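Local coordinates for protein beta-glycosidase (Bacteroides caccae, PDB 6T2R) that belongs to glycoside hydrolase family 16 and probably cleaves mucin O-glycans as an endo-acting beta-galactosidase of a human gut bacterium, at residues Pro27-Val32 against Asp193-Ser198; Lys102-Gly107 against Leu129-Asp134; Tyr211-Thr216 against Pro223-Gln228. All blocks are in the same frame, centred on the assembly; numbering follows the deposited sequence.

Overall arrangement
The three contacts lie in the antiparallel beta-jelly-roll characteristic of glycoside hydrolase family 16, their centres 14 to 17 Å apart. Contact 1 joins strand 29-35 to the end of strand 187-195; contact 2 sets the loop before strand 108-116 against the end of strand 125-130; contact 3 sets the end of strand 206-212 and what follows against the loop before strand 228-233. Contacts 1 and 3 are linked where R213 NE probably bonds to P196 O, 2.9 Å away. Contact 2 meets contact 3 through probable backbone hydrogen bonds (F105 N to Q228 O, 2.7 Å) and touches contact 1 where F194 packs on G107. A sulfate, probably from the crystallisation liquor, lies beside contact 2.

Contact 1. Residues Pro27-Val32 against Asp193-Ser198; sequences PKWELV and DFWPDS
W29 reaches W195 and D193 with the far rim of its indole alone. From CB the side chain sets out across the direction of the other segment rather than straight at it: CG stands beside the backbone nitrogen and anti to the carbonyl carbon, and chi1 (-73°) and chi2 (117°) together carry the six-membered ring to the contact. Of its atoms, CH2 comes within 3.5 Å of W195 CZ2, and W29 CZ2 lies 3.6 Å from that same W195 atom. The two tryptophans come from opposite directions and meet at their benzo ends. Their six-membered rings have centroids 5.4 Å apart and planes inclined by 46°, an oblique aromatic pair. W29 CZ2 has a second neighbour in D193 OD2, at 3.7 Å, where the carboxylate plane is again tilted against the indole. That carboxylate is not left to the ring, because D193 OD1 forms a salt bridge with R109, which also makes a cation-pi contact with W29. R109 thus contacts both the carboxylate and the indole. The 193-198 end is shaped by a type I turn from W195 to S198 that joins strands 187-195 and 198-203 into a hairpin; the turn's own bond, S198 N to W195 O, is weak at 3.4 Å, while W195 N to S198 O (2.9 Å) pairs the hairpin ends. W29 itself packs edge-to-face with W263, next to Y261 on strand 251-263. The side chains of W29, W195 and D193 together bridge strands 29-35 and 187-195, with 251-263 and 108-116 between them in the strand order.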
loop_
_atom_site.group_PDB
_atom_site.type_symbol
_atom_site.label_atom_id
_atom_site.label_comp_id
_atom_site.label_asym_id
_atom_site.label_seq_id
_atom_site.Cartn_x
_atom_site.Cartn_y
_atom_site.Cartn_z
ATOM N N PRO A 27 -15.436 -23.912 -0.234
ATOM C CA PRO A 27 -14.640 -22.770 0.214
ATOM C C PRO A 27 -15.053 -21.499 -0.547
ATOM O O PRO A 27 -15.544 -21.586 -1.657
ATOM C CB PRO A 27 -13.190 -23.193 -0.074
ATOM C CG PRO A 27 -13.240 -24.712 -0.196
ATOM C CD PRO A 27 -14.636 -25.063 -0.675
ATOM N N LYS A 28 -14.856 -20.333 0.066
ATOM C CA LYS A 28 -15.115 -19.028 -0.590
ATOM C C LYS A 28 -14.293 -17.925 0.091
ATOM O O LYS A 28 -13.616 -18.202 1.074
ATOM C CB LYS A 28 -16.603 -18.700 -0.516
ATOM C CG LYS A 28 -17.150 -18.505 0.886
ATOM C CD LYS A 28 -18.664 -18.224 0.886
ATOM C CE LYS A 28 -19.260 -18.172 2.282
ATOM N NZ LYS A 28 -20.549 -17.437 2.344
ATOM N N TRP A 29 -14.326 -16.717 -0.455
ATOM C CA TRP A 29 -13.705 -15.530 0.184
ATOM C C TRP A 29 -14.498 -15.239 1.463
ATOM O O TRP A 29 -15.710 -15.102 1.340
ATOM C CB TRP A 29 -13.689 -14.354 -0.794
ATOM C CG TRP A 29 -12.685 -14.503 -1.900
ATOM C CD1 TRP A 29 -12.944 -14.598 -3.233
ATOM C CD2 TRP A 29 -11.254 -14.537 -1.771
ATOM N NE1 TRP A 29 -11.778 -14.711 -3.935
ATOM C CE2 TRP A 29 -10.726 -14.681 -3.069
ATOM C CE3 TRP A 29 -10.375 -14.516 -0.690
ATOM C CZ2 TRP A 29 -9.364 -14.779 -3.318
ATOM C CZ3 TRP A 29 -9.027 -14.627 -0.936
ATOM C CH2 TRP A 29 -8.529 -14.745 -2.230
ATOM N N GLU A 30 -13.853 -15.300 2.625
ATOM C CA GLU A 30 -14.453 -14.983 3.944
ATOM C C GLU A 30 -13.788 -13.704 4.475
ATOM O O GLU A 30 -12.525 -13.667 4.526
ATOM C CB GLU A 30 -14.272 -16.143 4.933
ATOM C CG GLU A 30 -14.990 -17.441 4.569
ATOM C CD GLU A 30 -16.514 -17.463 4.613
ATOM O OE1 GLU A 30 -17.117 -18.564 4.371
ATOM O OE2 GLU A 30 -17.102 -16.388 4.820
ATOM N N LEU A 31 -14.577 -12.688 4.839
ATOM C CA LEU A 31 -14.066 -11.443 5.481
ATOM C C LEU A 31 -13.604 -11.800 6.893
ATOM O O LEU A 31 -14.432 -12.222 7.674
ATOM C CB LEU A 31 -15.152 -10.356 5.495
ATOM C CG LEU A 31 -14.695 -9.000 6.050
ATOM C CD1 LEU A 31 -13.685 -8.334 5.125
ATOM C CD2 LEU A 31 -15.873 -8.075 6.256
ATOM N N VAL A 32 -12.300 -11.747 7.159
ATOM C CA VAL A 32 -11.684 -12.101 8.479
ATOM C C VAL A 32 -11.402 -10.795 9.253
ATOM O O VAL A 32 -11.316 -10.867 10.480
ATOM C CB VAL A 32 -10.393 -12.942 8.341
ATOM C CG1 VAL A 32 -10.667 -14.312 7.717
ATOM C CG2 VAL A 32 -9.271 -12.199 7.581
ATOM N N ASP A 193 -4.080 -10.611 -4.156
ATOM C CA ASP A 193 -4.328 -11.956 -3.584
ATOM C C ASP A 193 -2.983 -12.668 -3.443
ATOM O O ASP A 193 -2.187 -12.686 -4.467
ATOM C CB ASP A 193 -5.267 -12.770 -4.475
ATOM C CG ASP A 193 -6.648 -12.157 -4.685
ATOM O OD1 ASP A 193 -7.022 -11.212 -3.913
ATOM O OD2 ASP A 193 -7.350 -12.626 -5.622
ATOM N N PHE A 194 -2.704 -13.180 -2.235
ATOM C CA PHE A 194 -1.503 -13.991 -1.914
ATOM C C PHE A 194 -1.848 -15.475 -2.031
ATOM O O PHE A 194 -2.763 -15.936 -1.319
ATOM C CB PHE A 194 -1.011 -13.725 -0.498
ATOM C CG PHE A 194 -0.376 -12.372 -0.276
ATOM C CD1 PHE A 194 -1.160 -11.235 -0.098
ATOM C CD2 PHE A 194 0.998 -12.241 -0.200
ATOM C CE1 PHE A 194 -0.587 -9.998 0.138
ATOM C CE2 PHE A 194 1.566 -11.003 0.058
ATOM C CZ PHE A 194 0.778 -9.886 0.216
ATOM N N TRP A 195 -1.155 -16.185 -2.924
ATOM C CA TRP A 195 -1.189 -17.665 -3.024
ATOM C C TRP A 195 0.232 -18.207 -2.909
ATOM O O TRP A 195 1.204 -17.474 -3.146
ATOM C CB TRP A 195 -1.849 -18.121 -4.326
ATOM C CG TRP A 195 -3.199 -17.514 -4.594
ATOM C CD1 TRP A 195 -3.514 -16.603 -5.563
ATOM C CD2 TRP A 195 -4.430 -17.794 -3.899
ATOM N NE1 TRP A 195 -4.850 -16.325 -5.543
ATOM C CE2 TRP A 195 -5.439 -17.039 -4.530
ATOM C CE3 TRP A 195 -4.780 -18.650 -2.864
ATOM C CZ2 TRP A 195 -6.771 -17.093 -4.134
ATOM C CZ3 TRP A 195 -6.099 -18.697 -2.467
ATOM C CH2 TRP A 195 -7.077 -17.931 -3.093
ATOM N N PRO A 196 0.381 -19.511 -2.596
ATOM C CA PRO A 196 1.698 -20.137 -2.492
ATOM C C PRO A 196 2.566 -19.951 -3.738
ATOM O O PRO A 196 3.761 -19.805 -3.581
ATOM C CB PRO A 196 1.389 -21.624 -2.259
ATOM C CG PRO A 196 0.035 -21.572 -1.538
ATOM C CD PRO A 196 -0.696 -20.461 -2.270
ATOM N N ASP A 197 1.959 -19.921 -4.927
ATOM C CA ASP A 197 2.706 -19.983 -6.207
ATOM C C ASP A 197 2.584 -18.674 -6.987
ATOM O O ASP A 197 3.038 -18.657 -8.139
ATOM C CB ASP A 197 2.164 -21.099 -7.079
ATOM C CG ASP A 197 0.852 -20.720 -7.759
ATOM O OD1 ASP A 197 -0.038 -20.165 -7.100
ATOM O OD2 ASP A 197 0.722 -21.010 -8.935
ATOM N N SER A 198 1.942 -17.639 -6.451
ATOM C CA SER A 198 1.616 -16.431 -7.252
ATOM C C SER A 198 0.958 -15.346 -6.411
ATOM O O SER A 198 0.244 -15.667 -5.430
ATOM C CB SER A 198 0.723 -16.769 -8.403
ATOM O OG SER A 198 -0.496 -17.311 -7.896
#

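Contact 2. Residues Lys102-Gly107 against Leu129-Asp134; sequences KRAFHG and LPYETD. With SO4 (sulfate ion), chain B.
With chi1 at -173°, the side chain of Y131 swings opposite its own backbone nitrogen and lays its ring against the 102-104 backbone, where the CB of A104 points toward it. The methyl of A104 sits over one face, displaced toward the rim: its CB is 3.7 Å from the ring centroid and 17° off the ring normal, a CH-pi contact, with Y131 CD1 the nearest ring atom at 3.5 Å. Farther out, Y131 CE1 passes 3.6 Å from the carbonyl carbon of R103. The hydroxyl ends beside K102, whose backbone nitrogen approaches at the ring edge, but the angle there is too poor for a hydrogen bond. K102 NZ is engaged instead by the backbone oxygens of T44 and W47 and by S48. Two residues beyond A104, H106 has chi1 at -60°, which brings ND1 to the same anion as its backbone N-H. The backbone nitrogen of H106 donates almost straight to O1 of the sulfate at 2.9 Å; H106 ND1 donates to sulfate O3 at 2.9 Å by a more bent path. H260 and Q262 complete the grip on the ion, and the guanidinium of R103 turns an edge toward it. Residues 227-228 bridge the segments on the backbone level, F105 bonding to Q228 and Y131 to P227. The chemistry is therefore divided: an apolar ring-on-methyl joint links the two loops, while the neighbouring donors hold a sulfate, probably from the crystallisation liquor, whose negative charge may favour protonation of H106.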
loop_
_atom_site.group_PDB
_atom_site.type_symbol
_atom_site.label_atom_id
_atom_site.label_comp_id
_atom_site.label_asym_id
_atom_site.label_seq_id
_atom_site.Cartn_x
_atom_site.Cartn_y
_atom_site.Cartn_z
ATOM N N LYS A 102 1.496 -3.951 14.972
ATOM C CA LYS A 102 0.095 -3.985 15.499
ATOM C C LYS A 102 -0.794 -5.000 14.775
ATOM O O LYS A 102 -1.571 -5.663 15.463
ATOM C CB LYS A 102 -0.540 -2.594 15.417
ATOM C CG LYS A 102 0.074 -1.584 16.376
ATOM C CD LYS A 102 -0.528 -0.181 16.361
ATOM C CE LYS A 102 0.007 0.605 17.537
ATOM N NZ LYS A 102 -0.385 2.014 17.443
ATOM N N ARG A 103 -0.808 -5.052 13.442
ATOM C CA ARG A 103 -1.616 -6.079 12.763
ATOM C C ARG A 103 -0.827 -6.693 11.593
ATOM O O ARG A 103 -0.355 -5.961 10.688
ATOM C CB ARG A 103 -2.974 -5.531 12.320
ATOM C CG ARG A 103 -3.704 -6.573 11.478
ATOM C CD ARG A 103 -5.154 -6.247 11.272
ATOM N NE ARG A 103 -5.846 -6.430 12.531
ATOM C CZ ARG A 103 -6.444 -7.555 12.921
ATOM N NH1 ARG A 103 -6.453 -8.612 12.127
ATOM N NH2 ARG A 103 -7.042 -7.617 14.105
ATOM N N ALA A 104 -0.751 -8.006 11.594
ATOM C CA ALA A 104 -0.066 -8.817 10.566
ATOM C C ALA A 104 -1.118 -9.358 9.603
ATOM O O ALA A 104 -2.116 -9.855 10.077
ATOM C CB ALA A 104 0.691 -9.936 11.238
ATOM N N PHE A 105 -0.867 -9.295 8.306
ATOM C CA PHE A 105 -1.688 -9.989 7.297
ATOM C C PHE A 105 -0.954 -11.259 6.870
ATOM O O PHE A 105 0.206 -11.126 6.461
ATOM C CB PHE A 105 -1.975 -9.025 6.160
ATOM C CG PHE A 105 -2.721 -7.809 6.643
ATOM C CD1 PHE A 105 -2.047 -6.760 7.245
ATOM C CD2 PHE A 105 -4.097 -7.729 6.518
ATOM C CE1 PHE A 105 -2.728 -5.661 7.735
ATOM C CE2 PHE A 105 -4.777 -6.602 6.956
ATOM C CZ PHE A 105 -4.089 -5.587 7.592
ATOM N N HIS A 106 -1.592 -12.424 7.044
ATOM C CA HIS A 106 -1.101 -13.760 6.622
ATOM C C HIS A 106 -1.735 -14.085 5.275
ATOM O O HIS A 106 -2.817 -14.689 5.251
ATOM C CB HIS A 106 -1.432 -14.816 7.697
ATOM C CG HIS A 106 -0.812 -14.504 9.018
ATOM N ND1 HIS A 106 -1.371 -13.568 9.921
ATOM C CD2 HIS A 106 0.324 -14.942 9.583
ATOM C CE1 HIS A 106 -0.593 -13.472 10.975
ATOM N NE2 HIS A 106 0.456 -14.290 10.787
ATOM N N GLY A 107 -1.122 -13.604 4.206
ATOM C CA GLY A 107 -1.618 -13.766 2.833
ATOM C C GLY A 107 -3.071 -13.343 2.707
ATOM O O GLY A 107 -3.438 -12.315 3.265
ATOM N N LEU A 129 4.953 -4.699 3.367
ATOM C CA LEU A 129 6.330 -5.080 3.740
ATOM C C LEU A 129 6.227 -6.232 4.730
ATOM O O LEU A 129 5.170 -6.439 5.305
ATOM C CB LEU A 129 7.024 -3.857 4.350
ATOM C CG LEU A 129 7.425 -2.784 3.337
ATOM C CD1 LEU A 129 8.089 -1.640 4.045
ATOM C CD2 LEU A 129 8.324 -3.359 2.245
ATOM N N PRO A 130 7.300 -7.027 4.927
ATOM C CA PRO A 130 7.294 -8.081 5.939
ATOM C C PRO A 130 7.019 -7.537 7.337
ATOM O O PRO A 130 7.626 -6.547 7.738
ATOM C CB PRO A 130 8.693 -8.712 5.841
ATOM C CG PRO A 130 9.149 -8.333 4.433
ATOM C CD PRO A 130 8.554 -6.968 4.176
ATOM N N TYR A 131 6.068 -8.187 8.018
ATOM C CA TYR A 131 5.650 -7.884 9.406
ATOM C C TYR A 131 6.848 -8.081 10.332
ATOM O O TYR A 131 7.068 -7.257 11.218
ATOM C CB TYR A 131 4.506 -8.797 9.865
ATOM C CG TYR A 131 3.976 -8.378 11.209
ATOM C CD1 TYR A 131 3.073 -7.321 11.323
ATOM C CD2 TYR A 131 4.457 -8.984 12.359
ATOM C CE1 TYR A 131 2.645 -6.883 12.562
ATOM C CE2 TYR A 131 4.004 -8.593 13.601
ATOM C CZ TYR A 131 3.106 -7.535 13.702
ATOM O OH TYR A 131 2.723 -7.135 14.951
ATOM N N GLU A 132 7.601 -9.153 10.121
ATOM C CA GLU A 132 8.740 -9.528 11.013
ATOM C C GLU A 132 9.984 -8.685 10.647
ATOM O O GLU A 132 10.850 -9.173 9.900
ATOM C CB GLU A 132 8.979 -11.027 10.908
ATOM C CG GLU A 132 7.794 -11.861 11.360
ATOM C CD GLU A 132 7.799 -13.252 10.745
ATOM O OE1 GLU A 132 7.995 -14.178 11.501
ATOM O OE2 GLU A 132 7.641 -13.401 9.507
ATOM N N THR A 133 10.062 -7.452 11.152
ATOM C CA THR A 133 11.063 -6.459 10.704
ATOM C C THR A 133 12.457 -6.807 11.231
ATOM O O THR A 133 13.400 -6.245 10.714
ATOM C CB THR A 133 10.651 -5.042 11.112
ATOM O OG1 THR A 133 10.539 -5.032 12.526
ATOM C CG2 THR A 133 9.342 -4.627 10.492
ATOM N N ASP A 134 12.583 -7.634 12.262
ATOM C CA ASP A 134 13.926 -8.035 12.780
ATOM C C ASP A 134 14.349 -9.375 12.172
ATOM O O ASP A 134 15.355 -9.937 12.643
ATOM C CB ASP A 134 13.960 -8.038 14.308
ATOM C CG ASP A 134 12.942 -8.977 14.906
ATOM O OD1 ASP A 134 12.087 -9.466 14.139
ATOM O OD2 ASP A 134 12.999 -9.195 16.133
HETATM S S SO4 B . -5.123 -13.079 8.980
HETATM O O1 SO4 B . -4.312 -12.455 7.937
HETATM O O2 SO4 B . -6.027 -12.094 9.550
HETATM O O3 SO4 B . -4.255 -13.568 10.004
HETATM O O4 SO4 B . -5.905 -14.144 8.402
#

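Contact 3. Residues Tyr211-Thr216 against Pro223-Gln228; sequences YPRIET and PFNIPQ
A single water joins R213 to N225, and it accepts from both: R213 NH2 donates to it at 3.2 Å and the backbone N225 N at 3.0 Å. The water gives the guanidinium one link to the turn, while R213 NE bonds directly to P196 O in the hairpin next door. R213 reaches this position through a chain bent at chi3 (-62°), after a first torsion that sends CG opposite the backbone nitrogen. The loop it meets is tightly folded, with N225 at the centre of an inverse gamma turn whose closing bond, I226 N to F224 O, is short at 2.7 Å but weak in geometry. Farther along, Q228 NE2 donates to I226 O at 3.0 Å, coming from above the carbonyl plane and not along a lone pair, which ties the side chain back onto the loop.

The apolar half of the contact is made by rings. Y211 CD2 lies 3.9 Å from F224 CE2, the side chains crossing at about a right angle. F224 also has P223 CD over the centre of one face and F222 edge-to-face. Y211 and F224 both touch V160 of strand 155-161, and Y211 reaches helix 163-167 as well. With both donors directed at one oxygen, the water's own hydrogens probably turn away from them, whereas the rings add van der Waals contact without directional bonds.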
loop_
_atom_site.group_PDB
_atom_site.type_symbol
_atom_site.label_atom_id
_atom_site.label_comp_id
_atom_site.label_asym_id
_atom_site.label_seq_id
_atom_site.Cartn_x
_atom_site.Cartn_y
_atom_site.Cartn_z
ATOM N N TYR A 211 1.946 -12.110 -10.630
ATOM C CA TYR A 211 3.389 -12.330 -10.413
ATOM C C TYR A 211 3.566 -13.778 -9.987
ATOM O O TYR A 211 3.145 -14.132 -8.891
ATOM C CB TYR A 211 4.022 -11.381 -9.399
ATOM C CG TYR A 211 5.522 -11.441 -9.488
ATOM C CD1 TYR A 211 6.178 -10.836 -10.547
ATOM C CD2 TYR A 211 6.267 -12.188 -8.593
ATOM C CE1 TYR A 211 7.557 -10.908 -10.665
ATOM C CE2 TYR A 211 7.645 -12.292 -8.704
ATOM C CZ TYR A 211 8.300 -11.639 -9.744
ATOM O OH TYR A 211 9.664 -11.702 -9.891
ATOM N N PRO A 212 4.159 -14.624 -10.857
ATOM C CA PRO A 212 4.357 -16.037 -10.572
ATOM C C PRO A 212 5.638 -16.345 -9.786
ATOM O O PRO A 212 6.633 -15.677 -9.981
ATOM C CB PRO A 212 4.420 -16.649 -11.976
ATOM C CG PRO A 212 5.119 -15.586 -12.799
ATOM C CD PRO A 212 4.633 -14.266 -12.220
ATOM N N ARG A 213 5.556 -17.385 -8.939
ATOM C CA ARG A 213 6.710 -18.149 -8.431
ATOM C C ARG A 213 7.183 -19.082 -9.541
ATOM O O ARG A 213 6.443 -20.064 -9.869
ATOM C CB ARG A 213 6.355 -18.947 -7.176
ATOM C CG ARG A 213 7.570 -19.615 -6.534
ATOM C CD ARG A 213 7.253 -20.633 -5.454
ATOM N NE ARG A 213 6.548 -20.121 -4.276
ATOM C CZ ARG A 213 7.093 -19.592 -3.139
ATOM N NH1 ARG A 213 8.410 -19.446 -2.983
ATOM N NH2 ARG A 213 6.289 -19.179 -2.150
ATOM N N ILE A 214 8.384 -18.833 -10.066
ATOM C CA ILE A 214 8.946 -19.619 -11.194
ATOM C C ILE A 214 10.056 -20.549 -10.680
ATOM O O ILE A 214 10.673 -20.287 -9.649
ATOM C CB ILE A 214 9.401 -18.701 -12.346
ATOM C CG1 ILE A 214 10.549 -17.766 -11.956
ATOM C CG2 ILE A 214 8.208 -17.934 -12.881
ATOM C CD1 ILE A 214 11.375 -17.249 -13.125
ATOM N N GLU A 215 10.266 -21.656 -11.357
ATOM C CA GLU A 215 11.519 -22.418 -11.179
ATOM C C GLU A 215 12.649 -21.548 -11.749
ATOM O O GLU A 215 12.504 -21.010 -12.858
ATOM C CB GLU A 215 11.383 -23.783 -11.831
ATOM C CG GLU A 215 11.479 -23.691 -13.335
ATOM C CD GLU A 215 10.861 -24.888 -14.022
ATOM O OE1 GLU A 215 10.691 -24.822 -15.243
ATOM O OE2 GLU A 215 10.549 -25.879 -13.310
ATOM N N THR A 216 13.672 -21.311 -10.948
ATOM C CA THR A 216 14.797 -20.424 -11.264
ATOM C C THR A 216 16.020 -20.936 -10.518
ATOM O O THR A 216 15.878 -21.359 -9.367
ATOM C CB THR A 216 14.509 -18.974 -10.885
ATOM O OG1 THR A 216 15.640 -18.209 -11.296
ATOM C CG2 THR A 216 14.263 -18.786 -9.409
ATOM N N PRO A 223 9.539 -14.296 -2.152
ATOM C CA PRO A 223 9.624 -14.257 -0.693
ATOM C C PRO A 223 8.308 -13.861 0.012
ATOM O O PRO A 223 8.266 -13.744 1.247
ATOM C CB PRO A 223 10.678 -13.148 -0.528
ATOM C CG PRO A 223 10.352 -12.138 -1.612
ATOM C CD PRO A 223 9.904 -13.009 -2.766
ATOM N N PHE A 224 7.232 -13.701 -0.762
ATOM C CA PHE A 224 6.032 -12.946 -0.325
ATOM C C PHE A 224 5.146 -13.747 0.664
ATOM O O PHE A 224 4.369 -13.091 1.367
ATOM C CB PHE A 224 5.254 -12.480 -1.551
ATOM C CG PHE A 224 6.103 -11.799 -2.601
ATOM C CD1 PHE A 224 6.625 -10.535 -2.379
ATOM C CD2 PHE A 224 6.364 -12.419 -3.824
ATOM C CE1 PHE A 224 7.380 -9.889 -3.346
ATOM C CE2 PHE A 224 7.140 -11.784 -4.786
ATOM C CZ PHE A 224 7.656 -10.525 -4.538
ATOM N N ASN A 225 5.214 -15.077 0.754
ATOM C CA ASN A 225 4.222 -15.835 1.569
ATOM C C ASN A 225 4.707 -15.835 3.004
ATOM O O ASN A 225 5.005 -16.886 3.492
ATOM C CB ASN A 225 3.903 -17.239 1.055
ATOM C CG ASN A 225 3.044 -17.174 -0.190
ATOM O OD1 ASN A 225 3.312 -17.906 -1.147
ATOM N ND2 ASN A 225 2.063 -16.265 -0.220
ATOM N N ILE A 226 4.835 -14.639 3.575
ATOM C CA ILE A 226 5.272 -14.371 4.958
ATOM C C ILE A 226 4.316 -13.301 5.455
ATOM O O ILE A 226 3.768 -12.537 4.665
ATOM C CB ILE A 226 6.740 -13.894 5.034
ATOM C CG1 ILE A 226 6.983 -12.617 4.213
ATOM C CG2 ILE A 226 7.707 -15.009 4.654
ATOM C CD1 ILE A 226 8.436 -12.127 4.292
ATOM N N PRO A 227 4.121 -13.198 6.779
ATOM C CA PRO A 227 3.232 -12.186 7.328
ATOM C C PRO A 227 3.645 -10.785 6.859
ATOM O O PRO A 227 4.833 -10.481 6.847
ATOM C CB PRO A 227 3.444 -12.320 8.835
ATOM C CG PRO A 227 3.905 -13.741 9.015
ATOM C CD PRO A 227 4.790 -13.999 7.821
ATOM N N GLN A 228 2.646 -9.955 6.558
ATOM C CA GLN A 228 2.813 -8.599 5.993
ATOM C C GLN A 228 2.289 -7.578 7.000
ATOM O O GLN A 228 1.355 -7.923 7.768
ATOM C CB GLN A 228 2.048 -8.539 4.660
ATOM C CG GLN A 228 2.456 -9.645 3.681
ATOM C CD GLN A 228 3.757 -9.323 2.983
ATOM O OE1 GLN A 228 3.992 -8.175 2.614
ATOM N NE2 GLN A 228 4.630 -10.326 2.837
HETATM O O HOH W 1 7.370 -16.927 -0.164
#